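Local coordinates for multidrug resistance protein (PDB 1YC9) that forms the outer-membrane channel through which a multidrug efflux system exports toxic compounds, and may contribute to resistance to puromycin and acriflavine, at residues Ala80-Val85 with Asp96-Tyr101; Val170-Val175 with Ala197-Val202. The protein carries 1 engineered substitution. One frame throughout, in Å; residues are numbered along the deposited sequence.

Interaction 1 (Ala80-Val85 with Asp96-Tyr101)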
ATOM      1  N   ALA A  80     -43.346  -2.746  31.686  1.00 15.55           N
ATOM      2  CA  ALA A  80     -44.444  -3.386  32.355  1.00 14.71           C
ATOM      3  C   ALA A  80     -43.937  -4.789  32.625  1.00 14.88           C
ATOM      4  O   ALA A  80     -43.372  -5.387  31.736  1.00 16.22           O
ATOM      5  CB  ALA A  80     -45.703  -3.477  31.459  1.00 16.58           C
ATOM      6  N   THR A  81     -44.113  -5.221  33.840  1.00 14.50           N
ATOM      7  CA  THR A  81     -43.511  -6.448  34.336  1.00 14.03           C
ATOM      8  C   THR A  81     -44.485  -7.207  35.151  1.00 14.66           C
ATOM      9  O   THR A  81     -45.109  -6.682  36.024  1.00 14.98           O
ATOM     10  CB  THR A  81     -42.300  -6.068  35.235  1.00 15.13           C
ATOM     11  OG1 THR A  81     -41.412  -5.240  34.494  1.00 15.24           O
ATOM     12  CG2 THR A  81     -41.437  -7.288  35.532  1.00 17.16           C
ATOM     13  N   GLU A  82     -44.542  -8.532  34.915  1.00 14.41           N
ATOM     14  CA  GLU A  82     -45.187  -9.444  35.800  1.00 13.43           C
ATOM     15  C   GLU A  82     -44.068 -10.118  36.605  1.00 13.67           C
ATOM     16  O   GLU A  82     -43.137 -10.622  36.041  1.00 14.95           O
ATOM     17  CB  GLU A  82     -45.974 -10.544  35.054  1.00 12.98           C
ATOM     18  CG  GLU A  82     -46.965 -11.271  35.943  1.00 14.45           C
ATOM     19  CD  GLU A  82     -48.228 -10.450  36.253  1.00 19.55           C
ATOM     20  OE1 GLU A  82     -48.375  -9.394  35.683  1.00 20.53           O
ATOM     21  OE2 GLU A  82     -49.034 -10.863  37.096  1.00 26.64           O
ATOM     22  N   SER A  83     -44.175 -10.018  37.903  1.00 14.01           N
ATOM     23  CA  SER A  83     -43.080 -10.391  38.810  1.00 14.81           C
ATOM     24  C   SER A  83     -43.607 -11.080  40.054  1.00 12.86           C
ATOM     25  O   SER A  83     -44.597 -10.672  40.664  1.00 13.38           O
ATOM     26  CB  SER A  83     -42.341  -9.109  39.193  1.00 16.17           C
ATOM     27  OG  SER A  83     -41.566  -9.258  40.368  1.00 20.88           O
ATOM     28  N   LYS A  84     -42.865 -12.109  40.483  1.00 14.95           N
ATOM     29  CA  LYS A  84     -43.072 -12.817  41.710  1.00 14.05           C
ATOM     30  C   LYS A  84     -41.785 -12.623  42.513  1.00 14.47           C
ATOM     31  O   LYS A  84     -40.723 -12.886  41.979  1.00 13.91           O
ATOM     32  CB  LYS A  84     -43.235 -14.292  41.515  1.00 15.77           C
ATOM     33  CG  LYS A  84     -43.686 -14.931  42.776  1.00 19.64           C
ATOM     34  CD  LYS A  84     -42.866 -16.011  43.217  1.00 22.45           C
ATOM     35  CE  LYS A  84     -43.440 -16.644  44.524  1.00 22.48           C
ATOM     36  NZ  LYS A  84     -42.355 -16.679  45.521  1.00 19.03           N
ATOM     37  N   VAL A  85     -41.926 -12.093  43.703  1.00 14.39           N
ATOM     38  CA  VAL A  85     -40.770 -11.849  44.608  1.00 17.04           C
ATOM     39  C   VAL A  85     -40.605 -13.085  45.480  1.00 16.18           C
ATOM     40  O   VAL A  85     -41.590 -13.714  45.927  1.00 15.36           O
ATOM     41  CB  VAL A  85     -41.053 -10.590  45.444  1.00 17.99           C
ATOM     42  CG1 VAL A  85     -39.963 -10.286  46.474  1.00 23.50           C
ATOM     43  CG2 VAL A  85     -41.186  -9.415  44.498  1.00 20.10           C
ATOM     44  N   ASP A  96     -47.651 -11.276  47.562  1.00 20.41           N
ATOM     45  CA  ASP A  96     -47.827 -12.702  47.348  1.00 21.13           C
ATOM     46  C   ASP A  96     -47.969 -12.903  45.853  1.00 18.58           C
ATOM     47  O   ASP A  96     -48.716 -12.156  45.192  1.00 16.61           O
ATOM     48  CB  ASP A  96     -49.170 -13.206  47.882  1.00 22.74           C
ATOM     49  CG  ASP A  96     -49.275 -13.216  49.371  1.00 30.30           C
ATOM     50  OD1 ASP A  96     -48.286 -13.560  50.054  1.00 34.00           O
ATOM     51  OD2 ASP A  96     -50.364 -12.923  49.932  1.00 34.45           O
ATOM     52  N   GLY A  97     -47.352 -13.945  45.324  1.00 16.75           N
ATOM     53  CA  GLY A  97     -47.635 -14.377  43.963  1.00 18.10           C
ATOM     54  C   GLY A  97     -47.113 -13.451  42.879  1.00 17.01           C
ATOM     55  O   GLY A  97     -46.186 -12.634  43.083  1.00 15.08           O
ATOM     56  N   TRP A  98     -47.706 -13.593  41.703  1.00 14.64           N
ATOM     57  CA  TRP A  98     -47.253 -12.904  40.514  1.00 14.62           C
ATOM     58  C   TRP A  98     -48.099 -11.660  40.412  1.00 15.06           C
ATOM     59  O   TRP A  98     -49.350 -11.754  40.448  1.00 15.29           O
ATOM     60  CB  TRP A  98     -47.384 -13.752  39.232  1.00 13.35           C
ATOM     61  CG  TRP A  98     -46.326 -14.774  39.213  1.00 12.69           C
ATOM     62  CD1 TRP A  98     -46.317 -15.894  39.966  1.00 14.02           C
ATOM     63  CD2 TRP A  98     -45.171 -14.795  38.431  1.00 11.54           C
ATOM     64  NE1 TRP A  98     -45.188 -16.611  39.699  1.00 14.26           N
ATOM     65  CE2 TRP A  98     -44.482 -15.978  38.729  1.00 13.67           C
ATOM     66  CE3 TRP A  98     -44.651 -13.987  37.436  1.00 10.05           C
ATOM     67  CZ2 TRP A  98     -43.275 -16.274  38.175  1.00 12.68           C
ATOM     68  CZ3 TRP A  98     -43.456 -14.314  36.857  1.00 13.33           C
ATOM     69  CH2 TRP A  98     -42.794 -15.470  37.218  1.00 14.55           C
ATOM     70  N   ASN A  99     -47.447 -10.511  40.322  1.00 14.99           N
ATOM     71  CA  ASN A  99     -48.154  -9.227  40.182  1.00 14.79           C
ATOM     72  C   ASN A  99     -47.627  -8.383  39.068  1.00 14.66           C
ATOM     73  O   ASN A  99     -46.565  -8.561  38.638  1.00 13.74           O
ATOM     74  CB  ASN A  99     -48.114  -8.484  41.511  1.00 15.14           C
ATOM     75  CG  ASN A  99     -48.734  -9.289  42.636  1.00 17.61           C
ATOM     76  OD1 ASN A  99     -48.028  -9.932  43.421  1.00 17.51           O
ATOM     77  ND2 ASN A  99     -50.062  -9.255  42.735  1.00 10.95           N
ATOM     78  N   ASP A 100     -48.456  -7.453  38.543  1.00 13.95           N
ATOM     79  CA  ASP A 100     -48.052  -6.594  37.484  1.00 13.90           C
ATOM     80  C   ASP A 100     -47.559  -5.216  38.053  1.00 14.55           C
ATOM     81  O   ASP A 100     -48.109  -4.708  39.029  1.00 14.85           O
ATOM     82  CB  ASP A 100     -49.214  -6.340  36.515  1.00 16.21           C
ATOM     83  CG  ASP A 100     -50.423  -5.820  37.155  1.00 16.89           C
ATOM     84  OD1 ASP A 100     -50.953  -6.408  38.133  1.00 16.59           O
ATOM     85  OD2 ASP A 100     -51.009  -4.784  36.646  1.00 21.04           O
ATOM     86  N   TYR A 101     -46.525  -4.728  37.410  1.00 14.59           N
ATOM     87  CA  TYR A 101     -45.859  -3.451  37.776  1.00 15.94           C
ATOM     88  C   TYR A 101     -45.672  -2.670  36.543  1.00 15.29           C
ATOM     89  O   TYR A 101     -45.451  -3.209  35.446  1.00 17.01           O
ATOM     90  CB  TYR A 101     -44.510  -3.768  38.362  1.00 14.65           C
ATOM     91  CG  TYR A 101     -44.565  -4.539  39.636  1.00 14.63           C
ATOM     92  CD1 TYR A 101     -44.615  -5.926  39.634  1.00 16.07           C
ATOM     93  CD2 TYR A 101     -44.433  -3.917  40.857  1.00 15.93           C
ATOM     94  CE1 TYR A 101     -44.690  -6.617  40.802  1.00 14.10           C
ATOM     95  CE2 TYR A 101     -44.443  -4.611  42.057  1.00 16.79           C
ATOM     96  CZ  TYR A 101     -44.574  -5.991  42.034  1.00 19.47           C
ATOM     97  OH  TYR A 101     -44.556  -6.700  43.228  1.00 16.81           O
TER
HETATM   98  O   HOH W   1     -42.215  -2.637  35.336  1.00 14.80           O
HETATM   99  O   HOH W   2     -44.912  -9.368  43.053  1.00 14.92           O
HETATM  100  O   HOH W   3     -44.588 -11.498  44.701  1.00 14.27           O
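In the β-hairpin of strands 73-84 and 98-111, part of the transmembrane barrel, T81 and S83 pair with Y101 and N99. T81 and Y101 form a hydrogen-bonded antiparallel pair, with T81 N to Y101 O at 2.9 Å and Y101 N to T81 O at 2.8 Å. S83 and N99 form the next such pair, and the bond from N99 N to S83 O is nearly straight (171° at the hydrogen). On the face carrying these residues, the Y101 ring turns an edge to T81 O, while S83 CB lies 3.8 Å from Y101 CE1. A water sits 2.7 Å from both S83 O and Y101 OH and links the tyrosine to the neighbouring strand. The fold is that of the outer membrane factors, in which three subunits each supply four strands to one barrel; accordingly E82, S83 and K84 also pair with a strand of the second subunit, and K84 NZ makes a salt bridge to D309 of that subunit.

The other face carries E82, K84, W98 and D100. K84 CB sits over one face of W98 in a CH-π contact, 3.5 Å from the centroid of the five-membered ring and 11° off its normal. In E82, CG anti to the backbone N (chi1 -164°) and a bend at chi2 bring the carboxylate across toward N99 and D100: CG is 3.9 Å from W98 CE3 and OE1 3.3 Å from D100 CB, the carboxylate lying nearly coplanar with the indole. D100 OD2 is held by the backbone N of L300.

Interaction 2 (Val170-Val175 with Ala197-Val202)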
ATOM      1  N   VAL A 170      11.170  10.127 -44.198  1.00 32.84           N
ATOM      2  CA  VAL A 170      12.527  10.176 -44.665  1.00 32.88           C
ATOM      3  C   VAL A 170      13.111   8.774 -44.950  1.00 32.70           C
ATOM      4  O   VAL A 170      13.726   8.567 -46.019  1.00 30.76           O
ATOM      5  CB  VAL A 170      13.404  10.967 -43.675  1.00 33.31           C
ATOM      6  CG1 VAL A 170      14.885  10.856 -44.033  1.00 35.02           C
ATOM      7  CG2 VAL A 170      12.957  12.450 -43.671  1.00 33.61           C
ATOM      8  N   ARG A 171      12.929   7.840 -44.016  1.00 31.21           N
ATOM      9  CA  ARG A 171      13.380   6.468 -44.193  1.00 30.82           C
ATOM     10  C   ARG A 171      12.817   5.822 -45.454  1.00 29.38           C
ATOM     11  O   ARG A 171      13.545   5.083 -46.123  1.00 30.16           O
ATOM     12  CB  ARG A 171      13.043   5.565 -42.979  1.00 30.65           C
ATOM     13  CG  ARG A 171      13.593   6.039 -41.639  1.00 33.14           C
ATOM     14  CD  ARG A 171      15.046   6.335 -41.626  1.00 32.17           C
ATOM     15  NE  ARG A 171      15.567   6.965 -40.408  1.00 35.06           N
ATOM     16  CZ  ARG A 171      15.478   8.271 -40.111  1.00 35.17           C
ATOM     17  NH1 ARG A 171      14.840   9.138 -40.904  1.00 37.28           N
ATOM     18  NH2 ARG A 171      16.056   8.722 -39.009  1.00 37.38           N
ATOM     19  N   ASN A 172      11.547   6.068 -45.740  1.00 29.77           N
ATOM     20  CA  ASN A 172      10.887   5.586 -46.935  1.00 31.40           C
ATOM     21  C   ASN A 172      11.500   6.247 -48.180  1.00 32.99           C
ATOM     22  O   ASN A 172      11.758   5.562 -49.189  1.00 31.66           O
ATOM     23  CB  ASN A 172       9.387   5.824 -46.855  1.00 31.09           C
ATOM     24  CG  ASN A 172       8.701   4.891 -45.846  1.00 29.36           C
ATOM     25  OD1 ASN A 172       9.256   3.881 -45.472  1.00 30.38           O
ATOM     26  ND2 ASN A 172       7.504   5.237 -45.426  1.00 29.74           N
ATOM     27  N   LYS A 173      11.809   7.545 -48.073  1.00 34.23           N
ATOM     28  CA  LYS A 173      12.447   8.279 -49.190  1.00 36.24           C
ATOM     29  C   LYS A 173      13.858   7.741 -49.456  1.00 36.14           C
ATOM     30  O   LYS A 173      14.307   7.705 -50.597  1.00 36.97           O
ATOM     31  CB  LYS A 173      12.484   9.806 -48.934  1.00 36.47           C
ATOM     32  CG  LYS A 173      11.229  10.574 -49.361  1.00 38.89           C
ATOM     33  CD  LYS A 173      11.207  10.725 -50.885  1.00 44.02           C
ATOM     34  CE  LYS A 173      10.069  11.628 -51.417  1.00 47.00           C
ATOM     35  NZ  LYS A 173      10.211  11.703 -52.909  1.00 48.94           N
ATOM     36  N   THR A 174      14.533   7.272 -48.426  1.00 36.57           N
ATOM     37  CA  THR A 174      15.857   6.714 -48.560  1.00 37.33           C
ATOM     38  C   THR A 174      15.831   5.328 -49.219  1.00 37.99           C
ATOM     39  O   THR A 174      16.702   5.002 -50.043  1.00 38.25           O
ATOM     40  CB  THR A 174      16.503   6.615 -47.201  1.00 37.35           C
ATOM     41  OG1 THR A 174      16.587   7.925 -46.623  1.00 39.71           O
ATOM     42  CG2 THR A 174      17.942   6.159 -47.289  1.00 38.08           C
ATOM     43  N   VAL A 175      14.875   4.499 -48.815  1.00 36.56           N
ATOM     44  CA  VAL A 175      14.674   3.205 -49.466  1.00 36.85           C
ATOM     45  C   VAL A 175      14.517   3.424 -50.968  1.00 37.75           C
ATOM     46  O   VAL A 175      15.183   2.767 -51.750  1.00 37.33           O
ATOM     47  CB  VAL A 175      13.442   2.481 -48.920  1.00 36.05           C
ATOM     48  CG1 VAL A 175      12.949   1.367 -49.896  1.00 34.48           C
ATOM     49  CG2 VAL A 175      13.753   1.918 -47.539  1.00 34.44           C
ATOM     50  N   ALA A 197      15.072  -2.461 -43.585  1.00 24.75           N
ATOM     51  CA  ALA A 197      15.031  -2.945 -42.214  1.00 25.94           C
ATOM     52  C   ALA A 197      14.877  -1.728 -41.268  1.00 25.94           C
ATOM     53  O   ALA A 197      13.975  -1.716 -40.388  1.00 24.88           O
ATOM     54  CB  ALA A 197      16.256  -3.702 -41.889  1.00 26.13           C
ATOM     55  N   VAL A 198      15.660  -0.691 -41.542  1.00 25.60           N
ATOM     56  CA  VAL A 198      15.553   0.575 -40.802  1.00 26.80           C
ATOM     57  C   VAL A 198      14.130   1.132 -40.882  1.00 26.61           C
ATOM     58  O   VAL A 198      13.535   1.467 -39.835  1.00 26.26           O
ATOM     59  CB  VAL A 198      16.606   1.622 -41.281  1.00 27.79           C
ATOM     60  CG1 VAL A 198      16.320   3.034 -40.693  1.00 27.91           C
ATOM     61  CG2 VAL A 198      17.984   1.199 -40.881  1.00 28.74           C
ATOM     62  N   ALA A 199      13.545   1.201 -42.082  1.00 25.68           N
ATOM     63  CA  ALA A 199      12.224   1.821 -42.252  1.00 26.04           C
ATOM     64  C   ALA A 199      11.130   1.016 -41.521  1.00 25.66           C
ATOM     65  O   ALA A 199      10.201   1.596 -40.966  1.00 25.05           O
ATOM     66  CB  ALA A 199      11.836   1.929 -43.697  1.00 26.35           C
ATOM     67  N   ALA A 200      11.231  -0.310 -41.583  1.00 25.12           N
ATOM     68  CA  ALA A 200      10.252  -1.187 -40.981  1.00 25.50           C
ATOM     69  C   ALA A 200      10.333  -1.003 -39.445  1.00 25.38           C
ATOM     70  O   ALA A 200       9.311  -0.882 -38.781  1.00 24.71           O
ATOM     71  CB  ALA A 200      10.495  -2.628 -41.376  1.00 24.99           C
ATOM     72  N   SER A 201      11.548  -0.953 -38.937  1.00 25.69           N
ATOM     73  CA  SER A 201      11.799  -0.702 -37.529  1.00 26.80           C
ATOM     74  C   SER A 201      11.259   0.638 -37.032  1.00 26.00           C
ATOM     75  O   SER A 201      10.677   0.693 -35.944  1.00 25.15           O
ATOM     76  CB  SER A 201      13.288  -0.743 -37.249  1.00 27.00           C
ATOM     77  OG  SER A 201      13.478  -0.716 -35.865  1.00 33.96           O
ATOM     78  N   VAL A 202      11.452   1.697 -37.817  1.00 24.32           N
ATOM     79  CA  VAL A 202      10.928   3.021 -37.470  1.00 24.22           C
ATOM     80  C   VAL A 202       9.422   3.005 -37.494  1.00 24.42           C
ATOM     81  O   VAL A 202       8.795   3.531 -36.591  1.00 23.38           O
ATOM     82  CB  VAL A 202      11.516   4.137 -38.361  1.00 24.33           C
ATOM     83  CG1 VAL A 202      10.892   5.477 -38.021  1.00 23.84           C
ATOM     84  CG2 VAL A 202      13.000   4.233 -38.114  1.00 23.66           C
TER
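R171 and A199 are the nearest CA pair between segments 170-175 and 197-202, on the antiparallel helices 117-183 and 189-223 of the periplasmic tunnel. The segment axes come within 8.9 Å and run at 160° to each other. The tight part is built on small and aliphatic groups: R171 CB meets A199 CB at 3.9 Å, and the arginine chain then runs across V198 and V202 of helix 189-223. A bend at chi2 (-52°) carries R171 CD to within 3.7 Å of V198 CG1, and R171 CG lies 4.0 Å from V202 CG2. V202 is buried and also packs on V164 and L168.

N172 and V175 form the more exposed side, where the segments share little surface. N172 OD1 approaches A199 CB at 3.7 Å without bonding; V175 CG2 stays 4.3 Å from the same methyl group and V175 also packs on A195 and K196. No hydrogen bond crosses between the segments. The buried arginine serves here through its methylenes, while its NE forms a long, weak ion pair with E405, implying that the helices meet at this point through largely aliphatic van der Waals contacts, with the charge directed to a third helix.

Interactions 1 and 2 lie on opposite sides of the centre of this elongated chain, with their own centres 102 Å apart and their nearest atoms about 86 Å apart, so they have no direct contact. They follow in series along the sequence: strand 98-111, which supplies one side of interaction 1, is succeeded by helix 117-183, which supplies one side of interaction 2. The first holds together strands of the membrane barrel, the second helices of the periplasmic tunnel. Both border the second subunit, by strand pairing at residues 82-84 and by packing of A197, A200 and S201, consistent with a conduit built from three subunits, barrel at one end and helical tunnel at the other.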